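Local coordinates for polyphosphate kinase (Porphyromonas gingivalis, PDB 2O8R), which probably catalyses the reversible transfer of the terminal phosphate of ATP to a growing chain of inorganic polyphosphate, at residues Y594-R599 / R677-I682; I600-N605 / E609-S614; R639-D644 / Y683-G688. The protein carries 3 engineered substitutions. All blocks are in the same frame, centred on the assembly; numbering follows the deposited sequence. Where two conformers were deposited one is given.

In the fold
All three contacts lie in the C-terminal part of the chain. Contact 1 and contact 3 share helix 678-691, and their centres are about 12 Å apart. Contact 2 is a hairpin whose centre lies about 18 Å from that of contact 1 and about 16 Å from that of contact 3. Contacts 1 and 2 are joined by a probable hydrogen bond from Ser614 N to Arg599 O, 2.8 Å. Contacts 2 and 3 meet where Ile600 CG2 packs on Ile642 CG2 at 3.7 Å. Contact 1 holds the sulfate and the predicted ATP-binding His597. The side chain of Ser614 in contact 2 is about 8 Å from that of His439, the predicted phosphohistidine. Contact 3 lies away from these sites.

Contact 1: residues Y594-R599 / R677-I682; sequences YLEHSR and RAQAAI. With SO4 (sulfate ion), chain F.
Gln679 NE2 gives hydrogen bonds to two acceptors of segment 594-599. The bond to Glu596 OE2 is 2.8 Å long and nearly straight, on the anti side of the carboxylate. The bond to Tyr594 O is 3.1 Å and comes from above the carbonyl plane. Both acceptors lie close to the amide plane. On the other end of the amide, Gln679 OE1 accepts Tyr594 N at 3.0 Å. Three bonds thus fix the rotation of the amide. The Gln679 chain runs straight beyond CG (chi2 -180°), which carries the amide from the first turn of helix 678-691 to the strand. The amide also lies against CB and CD2 of Tyr594. Glu596 OE1 forms a salt bridge with Lys542 and a hydrogen bond with Gln649.

Farther along the segment, His597 NE2 donates to sulfate O1 at 2.7 Å. Both NH1 and NH2 of Arg599 reach sulfate O4, with the anion at the guanidinium edge. Asp476 accepts from His597 ND1, and Asp617 pairs with Arg599 NE. The sulfate probably comes from the crystallisation liquor. Its place beside His597, a predicted ATP-binding residue, is consistent with a phosphate-binding site in the phospholipase D-like catalytic region of polyphosphate kinase 1.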
loop_
_atom_site.group_PDB
_atom_site.type_symbol
_atom_site.label_atom_id
_atom_site.label_comp_id
_atom_site.label_asym_id
_atom_site.label_seq_id
_atom_site.Cartn_x
_atom_site.Cartn_y
_atom_site.Cartn_z
ATOM N N TYR A 594 23.032 -5.833 -7.718
ATOM C CA TYR A 594 22.805 -5.489 -6.323
ATOM C C TYR A 594 23.373 -4.120 -6.068
ATOM O O TYR A 594 24.401 -3.759 -6.630
ATOM C CB TYR A 594 23.481 -6.475 -5.363
ATOM C CG TYR A 594 23.080 -7.920 -5.519
ATOM C CD1 TYR A 594 21.799 -8.278 -5.914
ATOM C CD2 TYR A 594 23.978 -8.930 -5.230
ATOM C CE1 TYR A 594 21.447 -9.584 -6.053
ATOM C CE2 TYR A 594 23.630 -10.238 -5.355
ATOM C CZ TYR A 594 22.370 -10.567 -5.773
ATOM O OH TYR A 594 22.033 -11.894 -5.901
ATOM N N LEU A 595 22.711 -3.351 -5.217
ATOM C CA LEU A 595 23.229 -2.044 -4.875
ATOM C C LEU A 595 24.322 -2.233 -3.826
ATOM O O LEU A 595 24.082 -2.761 -2.730
ATOM C CB LEU A 595 22.105 -1.120 -4.414
ATOM C CG LEU A 595 22.410 0.353 -4.155
ATOM C CD1 LEU A 595 21.361 1.283 -4.755
ATOM C CD2 LEU A 595 22.495 0.569 -2.684
ATOM N N GLU A 596 25.534 -1.834 -4.201
ATOM C CA GLU A 596 26.718 -1.994 -3.366
ATOM C C GLU A 596 26.689 -0.999 -2.220
ATOM O O GLU A 596 27.182 0.120 -2.324
ATOM C CB GLU A 596 27.970 -1.810 -4.207
ATOM C CG GLU A 596 28.245 -2.954 -5.165
ATOM C CD GLU A 596 28.665 -4.236 -4.459
ATOM O OE1 GLU A 596 29.283 -4.166 -3.378
ATOM O OE2 GLU A 596 28.378 -5.321 -4.986
ATOM N N HIS A 597 26.111 -1.425 -1.109
ATOM C CA HIS A 597 25.696 -0.466 -0.126
ATOM C C HIS A 597 26.532 -0.555 1.122
ATOM O O HIS A 597 26.454 0.317 1.977
ATOM C CB HIS A 597 24.207 -0.667 0.188
ATOM C CG HIS A 597 23.627 0.399 1.056
ATOM N ND1 HIS A 597 23.493 0.254 2.420
ATOM C CD2 HIS A 597 23.169 1.635 0.759
ATOM C CE1 HIS A 597 22.958 1.350 2.921
ATOM N NE2 HIS A 597 22.749 2.201 1.933
ATOM N N SER A 598 27.327 -1.615 1.236
ATOM C CA SER A 598 28.213 -1.785 2.390
ATOM C C SER A 598 29.119 -0.575 2.570
ATOM O O SER A 598 29.551 0.060 1.592
ATOM C CB SER A 598 29.083 -3.035 2.231
ATOM O OG SER A 598 28.321 -4.215 2.372
ATOM N N ARG A 599 29.389 -0.254 3.829
ATOM C CA ARG A 599 30.426 0.715 4.169
ATOM C C ARG A 599 31.421 0.025 5.086
ATOM O O ARG A 599 31.086 -0.348 6.218
ATOM C CB ARG A 599 29.819 1.942 4.833
ATOM C CG ARG A 599 28.707 2.576 4.025
ATOM C CD ARG A 599 27.673 3.176 4.929
ATOM N NE ARG A 599 26.777 4.038 4.180
ATOM C CZ ARG A 599 25.453 3.927 4.167
ATOM N NH1 ARG A 599 24.853 2.995 4.888
ATOM N NH2 ARG A 599 24.729 4.769 3.437
ATOM N N ARG A 677 33.313 -11.693 -11.911
ATOM C CA ARG A 677 32.373 -10.670 -11.515
ATOM C C ARG A 677 32.010 -10.876 -10.043
ATOM O O ARG A 677 31.585 -11.964 -9.604
ATOM C CB ARG A 677 31.186 -10.571 -12.480
ATOM C CG ARG A 677 29.854 -10.882 -11.930
ATOM C CD ARG A 677 28.759 -10.328 -12.822
ATOM N NE ARG A 677 27.477 -10.357 -12.121
ATOM C CZ ARG A 677 26.729 -11.444 -11.979
ATOM N NH1 ARG A 677 27.125 -12.596 -12.502
ATOM N NH2 ARG A 677 25.582 -11.381 -11.314
ATOM N N ALA A 678 32.246 -9.813 -9.282
ATOM C CA ALA A 678 32.298 -9.888 -7.838
ATOM C C ALA A 678 31.022 -10.443 -7.209
ATOM O O ALA A 678 31.094 -11.188 -6.232
ATOM C CB ALA A 678 32.665 -8.526 -7.249
ATOM N N GLN A 679 29.867 -10.105 -7.779
ATOM C CA GLN A 679 28.599 -10.523 -7.199
ATOM C C GLN A 679 28.323 -12.002 -7.438
ATOM O O GLN A 679 27.707 -12.667 -6.596
ATOM C CB GLN A 679 27.443 -9.603 -7.627
ATOM C CG GLN A 679 27.468 -8.240 -6.885
ATOM C CD GLN A 679 26.330 -7.277 -7.276
ATOM O OE1 GLN A 679 25.385 -7.641 -7.974
ATOM N NE2 GLN A 679 26.420 -6.053 -6.799
ATOM N N ALA A 680 28.808 -12.534 -8.555
ATOM C CA ALA A 680 28.795 -13.988 -8.732
ATOM C C ALA A 680 29.812 -14.647 -7.795
ATOM O O ALA A 680 29.472 -15.527 -7.006
ATOM C CB ALA A 680 29.069 -14.359 -10.170
ATOM N N ALA A 681 31.049 -14.171 -7.847
ATOM C CA ALA A 681 32.143 -14.807 -7.126
ATOM C C ALA A 681 31.966 -14.839 -5.609
ATOM O O ALA A 681 32.316 -15.831 -4.959
ATOM C CB ALA A 681 33.453 -14.145 -7.490
ATOM N N ILE A 682 31.435 -13.750 -5.053
ATOM C CA ILE A 682 31.220 -13.645 -3.615
ATOM C C ILE A 682 30.212 -14.698 -3.169
ATOM O O ILE A 682 30.380 -15.331 -2.118
ATOM C CB ILE A 682 30.737 -12.251 -3.204
ATOM C CG1 ILE A 682 31.886 -11.251 -3.260
ATOM C CG2 ILE A 682 30.163 -12.264 -1.795
ATOM C CD1 ILE A 682 31.450 -9.827 -2.911
HETATM S S SO4 F . 21.106 4.774 3.717
HETATM O O1 SO4 F . 20.798 3.865 2.615
HETATM O O2 SO4 F . 21.390 6.109 3.170
HETATM O O3 SO4 F . 19.960 4.844 4.622
HETATM O O4 SO4 F . 22.221 4.240 4.493
#

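Contact 2: residues I600-N605 / E609-S614; sequences IWCFHN and EEVFIS
Trp601 lies against Phe612 and Ser614 on one face of the hairpin. From CB its side chain turns beside its own backbone N (chi1 -38°), and the indole then slants across toward Phe612 and Ser614 of the neighbouring strand. CD2 comes near Phe612 CB, and CE3 touches the same atom at 3.6 Å. Farther out, CE2 and CZ2 meet Ser614 CB, with CZ2 at 3.7 Å. The tip, CH2, is near Ser614 OG, whose hydrogen-bond partners are Thr629 O and Ala616 N. The six-membered ring of Trp601 and the ring of Phe612 are inclined at 44°. Phe603 CE2 meets Phe612 CD2 on this face too. Beyond it, Glu610 OE2 pairs with Arg526 of helix 516-532.

The other face carries Ile600, Cys602, Val611 and Ile613. Ile600 CG2 packs on Val611 CG1 at 4.0 Å. Cys602 SG lies against both methyls of Val611, with CG2 at 3.8 Å. Ile642 and Leu646 of helix 636-651 pack on Ile600, and Leu646 also on Cys602.

Two hydrogen-bonded pairs hold the backbones together, Trp601 with Phe612 and Phe603 with Glu610. Each makes both of its N-H to O bonds. Near the turn, His604 ND1 donates to Glu609 OE2 at 3.0 Å in one of two Glu609 conformers, so the link is doubtful as a fixed one. There the bond is almost straight (174°) and lies in the imidazole plane, but it meets the carboxylate from above. Ring and carboxylate are steeply turned against each other.

Strands 538-543 and 629-632 pair with the outer sides of strands 600-603 and 610-614. The arrangement is an antiparallel beta hairpin in the interior of the mixed sheet of the second phospholipase D-like domain.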
loop_
_atom_site.group_PDB
_atom_site.type_symbol
_atom_site.label_atom_id
_atom_site.label_comp_id
_atom_site.label_asym_id
_atom_site.label_seq_id
_atom_site.Cartn_x
_atom_site.Cartn_y
_atom_site.Cartn_z
ATOM N N ILE A 600 32.638 -0.174 4.587
ATOM C CA ILE A 600 33.638 -0.988 5.280
ATOM C C ILE A 600 35.018 -0.340 5.217
ATOM O O ILE A 600 35.411 0.178 4.172
ATOM C CB ILE A 600 33.712 -2.406 4.669
ATOM C CG1 ILE A 600 32.438 -3.194 4.988
ATOM C CG2 ILE A 600 34.957 -3.144 5.167
ATOM C CD1 ILE A 600 32.373 -4.597 4.371
ATOM N N TRP A 601 35.747 -0.352 6.331
ATOM C CA TRP A 601 37.091 0.235 6.361
ATOM C C TRP A 601 38.125 -0.784 6.830
ATOM O O TRP A 601 37.942 -1.434 7.857
ATOM C CB TRP A 601 37.173 1.474 7.269
ATOM C CG TRP A 601 35.985 2.409 7.280
ATOM C CD1 TRP A 601 35.152 2.721 6.230
ATOM C CD2 TRP A 601 35.535 3.198 8.391
ATOM N NE1 TRP A 601 34.204 3.635 6.632
ATOM C CE2 TRP A 601 34.412 3.940 7.952
ATOM C CE3 TRP A 601 35.963 3.340 9.716
ATOM C CZ2 TRP A 601 33.711 4.796 8.791
ATOM C CZ3 TRP A 601 35.267 4.210 10.554
ATOM C CH2 TRP A 601 34.159 4.925 10.086
ATOM N N CYS A 602 39.210 -0.908 6.069
ATOM C CA CYS A 602 40.333 -1.769 6.420
ATOM C C CYS A 602 41.618 -0.984 6.477
ATOM O O CYS A 602 42.054 -0.410 5.478
ATOM C CB CYS A 602 40.502 -2.874 5.392
ATOM S SG CYS A 602 39.016 -3.794 5.180
ATOM N N PHE A 603 42.229 -0.966 7.648
ATOM C CA PHE A 603 43.545 -0.358 7.801
ATOM C C PHE A 603 44.593 -1.440 8.045
ATOM O O PHE A 603 44.468 -2.233 8.986
ATOM C CB PHE A 603 43.531 0.648 8.945
ATOM C CG PHE A 603 42.524 1.765 8.766
ATOM C CD1 PHE A 603 42.922 2.996 8.264
ATOM C CD2 PHE A 603 41.187 1.591 9.124
ATOM C CE1 PHE A 603 42.008 4.031 8.113
ATOM C CE2 PHE A 603 40.275 2.621 8.978
ATOM C CZ PHE A 603 40.686 3.843 8.468
ATOM N N HIS A 604 45.617 -1.476 7.193
ATOM C CA HIS A 604 46.650 -2.518 7.249
ATOM C C HIS A 604 47.393 -2.611 8.581
ATOM O O HIS A 604 47.601 -3.719 9.095
ATOM C CB HIS A 604 47.658 -2.346 6.124
ATOM C CG HIS A 604 48.635 -3.473 6.021
ATOM N ND1 HIS A 604 48.255 -4.796 6.123
ATOM C CD2 HIS A 604 49.973 -3.478 5.815
ATOM C CE1 HIS A 604 49.318 -5.567 5.988
ATOM N NE2 HIS A 604 50.374 -4.793 5.802
ATOM N N ASN A 605 47.778 -1.451 9.124
ATOM C CA ASN A 605 48.531 -1.362 10.382
ATOM C C ASN A 605 49.677 -2.378 10.499
ATOM O O ASN A 605 49.699 -3.223 11.407
ATOM C CB ASN A 605 47.579 -1.478 11.568
ATOM C CG ASN A 605 48.269 -1.220 12.887
ATOM O OD1 ASN A 605 49.211 -0.423 12.968
ATOM N ND2 ASN A 605 47.812 -1.906 13.931
ATOM N N GLU A 609 45.859 -6.061 11.038
ATOM C CA GLU A 609 44.795 -5.372 10.304
ATOM C C GLU A 609 43.573 -5.083 11.172
ATOM O O GLU A 609 43.219 -5.877 12.041
ATOM C CB GLU A 609 44.392 -6.178 9.062
ATOM C CG GLU A 609 45.510 -7.063 8.498
ATOM C CD GLU A 609 45.635 -6.994 6.979
ATOM O OE1 GLU A 609 45.920 -8.041 6.362
ATOM O OE2 GLU A 609 45.467 -5.894 6.402
ATOM N N GLU A 610 42.940 -3.938 10.938
ATOM C CA GLU A 610 41.708 -3.576 11.647
ATOM C C GLU A 610 40.606 -3.307 10.642
ATOM O O GLU A 610 40.792 -2.552 9.685
ATOM C CB GLU A 610 41.922 -2.367 12.555
ATOM C CG GLU A 610 42.898 -2.658 13.692
ATOM C CD GLU A 610 43.111 -1.490 14.637
ATOM O OE1 GLU A 610 42.304 -0.540 14.640
ATOM O OE2 GLU A 610 44.101 -1.528 15.395
ATOM N N VAL A 611 39.465 -3.950 10.841
ATOM C CA VAL A 611 38.357 -3.787 9.917
ATOM C C VAL A 611 37.142 -3.189 10.605
ATOM O O VAL A 611 36.718 -3.663 11.664
ATOM C CB VAL A 611 37.989 -5.108 9.242
ATOM C CG1 VAL A 611 36.808 -4.920 8.299
ATOM C CG2 VAL A 611 39.194 -5.663 8.498
ATOM N N PHE A 612 36.590 -2.135 10.006
ATOM C CA PHE A 612 35.370 -1.539 10.530
ATOM C C PHE A 612 34.196 -1.687 9.583
ATOM O O PHE A 612 34.352 -1.644 8.363
ATOM C CB PHE A 612 35.579 -0.073 10.855
ATOM C CG PHE A 612 36.536 0.166 11.976
ATOM C CD1 PHE A 612 36.075 0.296 13.279
ATOM C CD2 PHE A 612 37.897 0.269 11.731
ATOM C CE1 PHE A 612 36.957 0.521 14.320
ATOM C CE2 PHE A 612 38.782 0.488 12.760
ATOM C CZ PHE A 612 38.311 0.617 14.055
ATOM N N ILE A 613 33.023 -1.867 10.178
ATOM C CA ILE A 613 31.746 -1.900 9.482
ATOM C C ILE A 613 31.005 -0.624 9.875
ATOM O O ILE A 613 30.882 -0.334 11.077
ATOM C CB ILE A 613 30.955 -3.166 9.914
ATOM C CG1 ILE A 613 31.314 -4.334 9.009
ATOM C CG2 ILE A 613 29.442 -2.970 9.904
ATOM C CD1 ILE A 613 30.766 -5.637 9.512
ATOM N N SER A 614 30.540 0.155 8.890
ATOM C CA SER A 614 29.868 1.418 9.231
ATOM C C SER A 614 28.473 1.670 8.684
ATOM O O SER A 614 28.052 1.089 7.686
ATOM C CB SER A 614 30.748 2.619 8.896
ATOM O OG SER A 614 30.211 3.782 9.514
#

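Contact 3: residues R639-D644 / Y683-G688; sequences RREIID and YRYLKG
Two helices of the C-terminal region, 636-651 and 678-691, run roughly antiparallel here and meet through side chains, chiefly that of Tyr685. The axes of the short segments are 11.8 Å apart at closest approach, and their directions differ by 152°. Tyr685 bridges most of the gap. Its CG stands anti to the backbone N (chi1 164°), which directs the hydroxyl at the other helix. Tyr685 OH donates to Asp644 OD2 over 2.7 Å and uses the anti lone pair of the carboxylate. The ring and carboxylate planes are 76° apart. Asp644 CB also lies beside the hydroxyl, at 3.3 Å from OH. Asp644 OD1 has a long ion pair with Arg640 NH1, one turn back on its own helix.

Glu641 flanks the same ring. Its CG sits at the ring edge, in the ring plane, 3.7 Å from Tyr685 CE2. The side chain is fully extended as far as the carboxylate. There OE2 lies against the methyl CD2 of Leu686 and forms a salt bridge with Lys689, farther along helix 678-691. The helices are therefore joined by the Tyr685-Asp644 hydrogen bond and the Glu641-Lys689 salt bridge, and the Leu686 methyl packs on Glu641.

Tyr685 also rests on Ile645 and Ile648 of helix 636-651. Strand 345-349 meets both helices, with Leu346 against Glu641 and His348 against Leu686. Helix 636-651 packs in turn on strand 610-614, where Arg639, Ile642 and Ile643 touch Val611.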
loop_
_atom_site.group_PDB
_atom_site.type_symbol
_atom_site.label_atom_id
_atom_site.label_comp_id
_atom_site.label_asym_id
_atom_site.label_seq_id
_atom_site.Cartn_x
_atom_site.Cartn_y
_atom_site.Cartn_z
ATOM N N ARG A 639 37.168 -10.879 10.245
ATOM C CA ARG A 639 38.021 -9.880 9.571
ATOM C C ARG A 639 38.668 -10.388 8.281
ATOM O O ARG A 639 38.821 -9.635 7.311
ATOM C CB ARG A 639 39.143 -9.405 10.490
ATOM C CG ARG A 639 38.870 -8.134 11.244
ATOM C CD ARG A 639 40.163 -7.497 11.759
ATOM N NE ARG A 639 41.148 -8.512 12.113
ATOM C CZ ARG A 639 41.250 -9.090 13.306
ATOM N NH1 ARG A 639 40.436 -8.752 14.299
ATOM N NH2 ARG A 639 42.178 -10.011 13.503
ATOM N N ARG A 640 39.062 -11.661 8.292
ATOM C CA ARG A 640 39.721 -12.280 7.152
ATOM C C ARG A 640 38.731 -12.427 6.007
ATOM O O ARG A 640 39.081 -12.213 4.842
ATOM C CB ARG A 640 40.334 -13.635 7.568
ATOM C CG ARG A 640 40.856 -14.559 6.449
ATOM C CD ARG A 640 41.790 -13.868 5.441
ATOM N NE ARG A 640 42.686 -12.889 6.054
ATOM C CZ ARG A 640 43.256 -11.882 5.397
ATOM N NH1 ARG A 640 43.025 -11.711 4.093
ATOM N NH2 ARG A 640 44.055 -11.039 6.045
ATOM N N GLU A 641 37.490 -12.762 6.347
ATOM C CA GLU A 641 36.454 -12.970 5.345
ATOM C C GLU A 641 36.143 -11.671 4.605
ATOM O O GLU A 641 36.052 -11.670 3.380
ATOM C CB GLU A 641 35.201 -13.543 5.994
ATOM C CG GLU A 641 34.095 -13.957 5.033
ATOM C CD GLU A 641 32.890 -14.522 5.774
ATOM O OE1 GLU A 641 32.380 -13.855 6.695
ATOM O OE2 GLU A 641 32.456 -15.643 5.450
ATOM N N ILE A 642 36.007 -10.573 5.349
ATOM C CA ILE A 642 35.657 -9.274 4.772
ATOM C C ILE A 642 36.708 -8.853 3.758
ATOM O O ILE A 642 36.389 -8.415 2.645
ATOM C CB ILE A 642 35.509 -8.208 5.865
ATOM C CG1 ILE A 642 34.212 -8.437 6.633
ATOM C CG2 ILE A 642 35.488 -6.814 5.277
ATOM C CD1 ILE A 642 34.120 -7.633 7.907
ATOM N N ILE A 643 37.964 -9.029 4.140
ATOM C CA ILE A 643 39.073 -8.729 3.256
ATOM C C ILE A 643 39.045 -9.639 2.040
ATOM O O ILE A 643 39.243 -9.173 0.916
ATOM C CB ILE A 643 40.415 -8.796 4.000
ATOM C CG1 ILE A 643 40.347 -7.858 5.206
ATOM C CG2 ILE A 643 41.533 -8.351 3.105
ATOM C CD1 ILE A 643 41.577 -7.810 6.024
ATOM N N ASP A 644 38.769 -10.925 2.250
ATOM C CA ASP A 644 38.653 -11.848 1.125
ATOM C C ASP A 644 37.657 -11.272 0.121
ATOM O O ASP A 644 37.969 -11.124 -1.064
ATOM C CB ASP A 644 38.164 -13.213 1.602
ATOM C CG ASP A 644 39.263 -14.061 2.201
ATOM O OD1 ASP A 644 40.454 -13.802 1.936
ATOM O OD2 ASP A 644 38.928 -15.011 2.933
ATOM N N TYR A 683 29.182 -14.908 -3.983
ATOM C CA TYR A 683 28.222 -15.940 -3.670
ATOM C C TYR A 683 28.863 -17.324 -3.660
ATOM O O TYR A 683 28.593 -18.120 -2.758
ATOM C CB TYR A 683 27.043 -15.915 -4.617
ATOM C CG TYR A 683 26.025 -16.977 -4.280
ATOM C CD1 TYR A 683 25.166 -16.817 -3.198
ATOM C CD2 TYR A 683 25.925 -18.144 -5.031
ATOM C CE1 TYR A 683 24.225 -17.782 -2.874
ATOM C CE2 TYR A 683 24.983 -19.121 -4.714
ATOM C CZ TYR A 683 24.138 -18.930 -3.632
ATOM O OH TYR A 683 23.207 -19.884 -3.306
ATOM N N ARG A 684 29.713 -17.601 -4.650
ATOM C CA ARG A 684 30.412 -18.888 -4.702
ATOM C C ARG A 684 31.334 -19.070 -3.509
ATOM O O ARG A 684 31.391 -20.150 -2.921
ATOM C CB ARG A 684 31.173 -19.068 -6.014
ATOM C CG ARG A 684 30.249 -19.313 -7.195
ATOM C CD ARG A 684 30.989 -19.485 -8.506
ATOM N NE ARG A 684 30.150 -19.049 -9.622
ATOM C CZ ARG A 684 30.407 -17.995 -10.396
ATOM N NH1 ARG A 684 31.506 -17.263 -10.203
ATOM N NH2 ARG A 684 29.569 -17.681 -11.381
ATOM N N TYR A 685 32.039 -18.001 -3.153
ATOM C CA TYR A 685 32.962 -18.015 -2.022
ATOM C C TYR A 685 32.237 -18.383 -0.722
ATOM O O TYR A 685 32.687 -19.258 0.015
ATOM C CB TYR A 685 33.654 -16.648 -1.924
ATOM C CG TYR A 685 34.344 -16.348 -0.612
ATOM C CD1 TYR A 685 35.660 -16.721 -0.391
ATOM C CD2 TYR A 685 33.687 -15.658 0.395
ATOM C CE1 TYR A 685 36.293 -16.435 0.812
ATOM C CE2 TYR A 685 34.312 -15.363 1.588
ATOM C CZ TYR A 685 35.617 -15.754 1.795
ATOM O OH TYR A 685 36.235 -15.466 3.002
ATOM N N LEU A 686 31.106 -17.723 -0.472
ATOM C CA LEU A 686 30.353 -17.887 0.764
ATOM C C LEU A 686 29.641 -19.226 0.808
ATOM O O LEU A 686 29.555 -19.853 1.861
ATOM C CB LEU A 686 29.352 -16.742 0.948
ATOM C CG LEU A 686 29.980 -15.414 1.389
ATOM C CD1 LEU A 686 29.032 -14.256 1.227
ATOM C CD2 LEU A 686 30.436 -15.503 2.821
ATOM N N LYS A 687 29.138 -19.663 -0.342
ATOM C CA LYS A 687 28.498 -20.960 -0.441
ATOM C C LYS A 687 29.569 -22.024 -0.218
ATOM O O LYS A 687 29.357 -22.985 0.523
ATOM C CB LYS A 687 27.844 -21.121 -1.806
ATOM C CG LYS A 687 27.010 -22.380 -1.953
ATOM C CD LYS A 687 26.624 -22.607 -3.410
ATOM C CE LYS A 687 26.007 -23.989 -3.581
ATOM N NZ LYS A 687 25.572 -24.220 -4.985
ATOM N N GLY A 688 30.726 -21.816 -0.842
ATOM C CA GLY A 688 31.885 -22.676 -0.650
ATOM C C GLY A 688 32.125 -22.940 0.820
ATOM O O GLY A 688 32.023 -24.071 1.276
#